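Local coordinates for NmrA family protein (Shigella flexneri 2a, PDB 3QVO) that is of unknown function but has a Rossmann fold and probably binds the dinucleotide NAD(P), at residues Ile40-Asp45 and Ser199-Ile204; Thr205-Ile208 and Lys213-Gly216. All coordinates share one frame; numbering follows the deposited sequence.

Contact 1 of 2, residues Ile40-Asp45 and Ser199-Ile204; sequences INQLAD and SVAALI
Gln-42 lays the nitrogen end of its side-chain amide over the peptide group that joins Ala-201 to Ala-202. Its NE2 stands 3.6 Å from the carbonyl carbon C of Ala-201, and equally far from the backbone N of Ala-202. With NE2 almost directly above the peptide plane and the glutamine amide turned steeply against it, by about 67°, the nitrogen end alone makes the touch; this is neither an amide stack nor a hydrogen bond. The oxygen of Ala-201 already receives the hydroxyl of Thr-205, one turn further along the same helix.

The methyl of Ala-201 points toward the glutamine and completes the patch, its CB lying 3.8 Å from Gln-42 NE2. Alanine suits this position because its short side chain leaves the helix backbone accessible, so a long, flexible neighbour can come down on the peptide itself. Glutamine suits the other side: CG sits beside the backbone N (chi1 -59°) and the chain runs extended past CG, enough to cross between helices whose nearest CA atoms, those of Gln-42 and Ala-202, are 8.2 Å apart. Gln-42 remains partly exposed, so a polar amide is at home here, whereas the two alanines are buried.

The touch lies near the C-terminal end of helix 34-43, the first helix of the Rossmann fold, where it packs beside helix 197-209. Further packing continues the interface: Ala-201 also meets His-38 and Val-39, and Ile-204 meets Ile-35 and Val-39. On the side facing the sheet, Val-200, Leu-203 and Ile-204 seat helix 197-209 on strand 164-174.

Contact 2 of 2, residues Thr205-Ile208 and Lys213-Gly216; sequences TDII and KHIG
This is a short-range van der Waals contact within a beta-alpha-beta crossover of the Rossmann fold, where the chain leaves helix 197-209 and turns back to enter strand 217-222. The helix and its outgoing loop touch through one buried isoleucine, Ile-207, and two loop residues, Lys-213 and His-214; the CA atoms of Ile-207 and Lys-213 come within 6.0 Å.

Ile-207 uses both branches at its CB. With CG1 beside the backbone N (chi1 -61°), that branch reaches the imidazole, while CG2 rests 4.0 Å from the backbone O of Lys-213. A beta-branched residue fits here because it can cover two neighbours at once, and Ile-207 also packs on Arg-119 and Ile-121 of strand 119-123, tying the helix to the sheet.

Lys-213 marks the solvent side. Beyond CB its aliphatic chain is extended and slants across toward the helix, carrying NZ to 5.3 Å from OD2 of Asp-206. That is too far for a salt bridge, though the opposite charges may attract weakly.

The backbone turns at His-214, which takes the left-handed helical conformation (phi 56°). Its polar atoms serve the neighbouring strands, ND1 bonding to Glu-217 and the main-chain O accepting the hydroxyl of Thr-166. The histidine ring thus combines a nitrogen for the strand with a carbon edge for the helix. That edge makes the meeting: the isoleucine side chain crosses at about a right angle, and its CG1 lies near the ring plane, 4.1 Å from CD2 of His-214.

Both contacts draw on helix 197-209, successive parts of it, but join it to different things. Contact 1 is the more buried and binds elements far apart in sequence, helix against helix on one side of the sheet; contact 2 is local and partly solvent-facing, binding the helix to its own exit loop. Their chemistry follows: a polar amide over a peptide face between small alanines in the first, a branched aliphatic against an imidazole edge and a carbonyl in the second. They meet in packing at Gln-42 NE2 and Thr-205 OG1, 3.5 Å apart, while Leu-203 CD1 lies 4.1 Å from His-214 NE2.

Contact 1 of 2, residues Ile40-Asp45 and Ser199-Ile204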
loop_
_atom_site.group_PDB
_atom_site.type_symbol
_atom_site.label_atom_id
_atom_site.label_comp_id
_atom_site.label_asym_id
_atom_site.label_seq_id
_atom_site.Cartn_x
_atom_site.Cartn_y
_atom_site.Cartn_z
ATOM N N ILE A 40 -4.694 -9.725 0.929
ATOM C CA ILE A 40 -5.608 -10.483 0.074
ATOM C C ILE A 40 -6.289 -11.579 0.889
ATOM O O ILE A 40 -7.490 -11.788 0.783
ATOM C CB ILE A 40 -4.840 -11.101 -1.100
ATOM C CG1 ILE A 40 -4.466 -10.015 -2.076
ATOM C CG2 ILE A 40 -5.615 -12.208 -1.788
ATOM C CD1 ILE A 40 -3.349 -10.416 -3.036
ATOM N N ASN A 41 -5.499 -12.271 1.702
ATOM C CA ASN A 41 -5.963 -13.319 2.589
ATOM C C ASN A 41 -6.940 -12.872 3.668
ATOM O O ASN A 41 -7.892 -13.583 4.010
ATOM C CB ASN A 41 -4.766 -13.859 3.328
ATOM C CG ASN A 41 -4.371 -15.234 2.895
ATOM O OD1 ASN A 41 -3.535 -15.381 1.974
ATOM N ND2 ASN A 41 -4.899 -16.277 3.616
ATOM N N GLN A 42 -6.669 -11.736 4.279
ATOM C CA GLN A 42 -7.615 -11.196 5.226
ATOM C C GLN A 42 -8.871 -10.715 4.526
ATOM O O GLN A 42 -9.946 -10.741 5.116
ATOM C CB GLN A 42 -7.020 -10.041 5.966
ATOM C CG GLN A 42 -5.768 -10.415 6.731
ATOM C CD GLN A 42 -5.449 -9.359 7.746
ATOM O OE1 GLN A 42 -6.220 -9.178 8.723
ATOM N NE2 GLN A 42 -4.340 -8.644 7.540
ATOM N N LEU A 43 -8.754 -10.272 3.275
ATOM C CA LEU A 43 -9.935 -9.835 2.539
ATOM C C LEU A 43 -10.778 -11.012 2.007
ATOM O O LEU A 43 -11.933 -10.833 1.615
ATOM C CB LEU A 43 -9.549 -8.855 1.427
ATOM C CG LEU A 43 -8.942 -7.524 1.904
ATOM C CD1 LEU A 43 -8.629 -6.689 0.733
ATOM C CD2 LEU A 43 -9.811 -6.725 2.936
ATOM N N ALA A 44 -10.221 -12.217 2.023
ATOM C CA ALA A 44 -10.821 -13.345 1.293
ATOM C C ALA A 44 -12.157 -13.827 1.874
ATOM O O ALA A 44 -12.980 -14.418 1.175
ATOM C CB ALA A 44 -9.848 -14.518 1.269
ATOM N N ASP A 45 -12.369 -13.610 3.157
ATOM C CA ASP A 45 -13.601 -14.091 3.757
ATOM C C ASP A 45 -14.564 -12.936 4.042
ATOM O O ASP A 45 -15.585 -13.152 4.659
ATOM C CB ASP A 45 -13.287 -14.890 5.026
ATOM C CG ASP A 45 -12.797 -14.017 6.116
ATOM O OD1 ASP A 45 -12.743 -12.798 5.847
ATOM O OD2 ASP A 45 -12.471 -14.516 7.225
ATOM N N SER A 199 1.917 -7.203 10.335
ATOM C CA SER A 199 1.483 -6.017 11.046
ATOM C C SER A 199 0.979 -4.972 10.064
ATOM O O SER A 199 -0.103 -4.389 10.240
ATOM C CB SER A 199 2.611 -5.413 11.868
ATOM O OG SER A 199 3.059 -6.292 12.919
ATOM N N VAL A 200 1.757 -4.747 9.018
ATOM C CA VAL A 200 1.415 -3.711 8.074
ATOM C C VAL A 200 0.141 -4.097 7.335
ATOM O O VAL A 200 -0.713 -3.259 7.094
ATOM C CB VAL A 200 2.562 -3.432 7.109
ATOM C CG1 VAL A 200 2.176 -2.304 6.133
ATOM C CG2 VAL A 200 3.813 -3.058 7.892
ATOM N N ALA A 201 -0.002 -5.374 7.019
ATOM C CA ALA A 201 -1.239 -5.856 6.390
ATOM C C ALA A 201 -2.442 -5.642 7.293
ATOM O O ALA A 201 -3.515 -5.247 6.829
ATOM C CB ALA A 201 -1.132 -7.322 5.996
ATOM N N ALA A 202 -2.270 -5.889 8.582
ATOM C CA ALA A 202 -3.350 -5.674 9.548
ATOM C C ALA A 202 -3.806 -4.222 9.527
ATOM O O ALA A 202 -4.980 -3.950 9.579
ATOM C CB ALA A 202 -2.906 -6.068 10.925
ATOM N N LEU A 203 -2.883 -3.285 9.467
ATOM C CA LEU A 203 -3.265 -1.873 9.397
ATOM C C LEU A 203 -4.044 -1.601 8.107
ATOM O O LEU A 203 -5.070 -0.977 8.136
ATOM C CB LEU A 203 -2.030 -0.957 9.445
ATOM C CG LEU A 203 -2.319 0.563 9.486
ATOM C CD1 LEU A 203 -3.287 1.053 10.629
ATOM C CD2 LEU A 203 -1.003 1.328 9.568
ATOM N N ILE A 204 -3.513 -2.059 6.985
ATOM C CA ILE A 204 -4.112 -1.813 5.705
ATOM C C ILE A 204 -5.555 -2.308 5.760
ATOM O O ILE A 204 -6.472 -1.560 5.445
ATOM C CB ILE A 204 -3.279 -2.446 4.564
ATOM C CG1 ILE A 204 -1.928 -1.727 4.450
ATOM C CG2 ILE A 204 -4.002 -2.348 3.203
ATOM C CD1 ILE A 204 -0.895 -2.514 3.680
#

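Contact 2 of 2, residues Thr205-Ile208 and Lys213-Gly216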
loop_
_atom_site.group_PDB
_atom_site.type_symbol
_atom_site.label_atom_id
_atom_site.label_comp_id
_atom_site.label_asym_id
_atom_site.label_seq_id
_atom_site.Cartn_x
_atom_site.Cartn_y
_atom_site.Cartn_z
ATOM N N THR A 205 -5.750 -3.526 6.266
ATOM C CA THR A 205 -7.063 -4.124 6.363
ATOM C C THR A 205 -8.003 -3.346 7.273
ATOM O O THR A 205 -9.180 -3.164 6.940
ATOM C CB THR A 205 -6.952 -5.593 6.791
ATOM O OG1 THR A 205 -6.296 -6.329 5.741
ATOM C CG2 THR A 205 -8.320 -6.210 6.976
ATOM N N ASP A 206 -7.502 -2.872 8.418
ATOM C CA ASP A 206 -8.317 -2.017 9.276
ATOM C C ASP A 206 -8.760 -0.736 8.558
ATOM O O ASP A 206 -9.889 -0.301 8.748
ATOM C CB ASP A 206 -7.612 -1.694 10.581
ATOM C CG ASP A 206 -7.525 -2.913 11.528
ATOM O OD1 ASP A 206 -8.035 -4.027 11.187
ATOM O OD2 ASP A 206 -6.931 -2.754 12.623
ATOM N N ILE A 207 -7.917 -0.183 7.684
ATOM C CA ILE A 207 -8.261 1.057 6.987
ATOM C C ILE A 207 -9.285 0.733 5.890
ATOM O O ILE A 207 -10.260 1.435 5.692
ATOM C CB ILE A 207 -7.035 1.743 6.386
ATOM C CG1 ILE A 207 -6.021 2.139 7.456
ATOM C CG2 ILE A 207 -7.435 3.009 5.581
ATOM C CD1 ILE A 207 -4.728 2.825 6.883
ATOM N N ILE A 208 -9.066 -0.362 5.187
ATOM C CA ILE A 208 -10.009 -0.801 4.190
ATOM C C ILE A 208 -11.368 -1.046 4.849
ATOM O O ILE A 208 -12.425 -0.660 4.321
ATOM C CB ILE A 208 -9.524 -2.079 3.533
ATOM C CG1 ILE A 208 -8.351 -1.767 2.626
ATOM C CG2 ILE A 208 -10.670 -2.760 2.766
ATOM C CD1 ILE A 208 -7.687 -2.970 1.969
ATOM N N LYS A 213 -10.609 6.260 8.675
ATOM C CA LYS A 213 -9.441 6.384 9.548
ATOM C C LYS A 213 -8.203 6.759 8.746
ATOM O O LYS A 213 -8.041 6.382 7.565
ATOM C CB LYS A 213 -9.145 5.077 10.257
ATOM C CG LYS A 213 -10.188 4.596 11.278
ATOM C CD LYS A 213 -9.686 3.274 11.909
ATOM C CE LYS A 213 -10.571 2.734 13.023
ATOM N NZ LYS A 213 -10.215 1.311 13.355
ATOM N N HIS A 214 -7.333 7.495 9.426
ATOM C CA HIS A 214 -6.047 7.900 8.933
ATOM C C HIS A 214 -6.043 8.658 7.612
ATOM O O HIS A 214 -5.053 8.606 6.886
ATOM C CB HIS A 214 -5.132 6.675 8.878
ATOM C CG HIS A 214 -4.974 5.988 10.193
ATOM N ND1 HIS A 214 -4.415 6.607 11.287
ATOM C CD2 HIS A 214 -5.281 4.731 10.587
ATOM C CE1 HIS A 214 -4.389 5.760 12.301
ATOM N NE2 HIS A 214 -4.895 4.609 11.898
ATOM N N ILE A 215 -7.125 9.375 7.301
ATOM C CA ILE A 215 -7.179 10.196 6.078
ATOM C C ILE A 215 -6.301 11.424 6.247
ATOM O O ILE A 215 -6.360 12.068 7.268
ATOM C CB ILE A 215 -8.580 10.693 5.769
ATOM C CG1 ILE A 215 -9.444 9.524 5.269
ATOM C CG2 ILE A 215 -8.516 11.831 4.733
ATOM C CD1 ILE A 215 -10.971 9.850 5.119
ATOM N N GLY A 216 -5.447 11.707 5.257
ATOM C CA GLY A 216 -4.524 12.857 5.308
ATOM C C GLY A 216 -3.237 12.632 6.076
ATOM O O GLY A 216 -2.523 13.578 6.349
#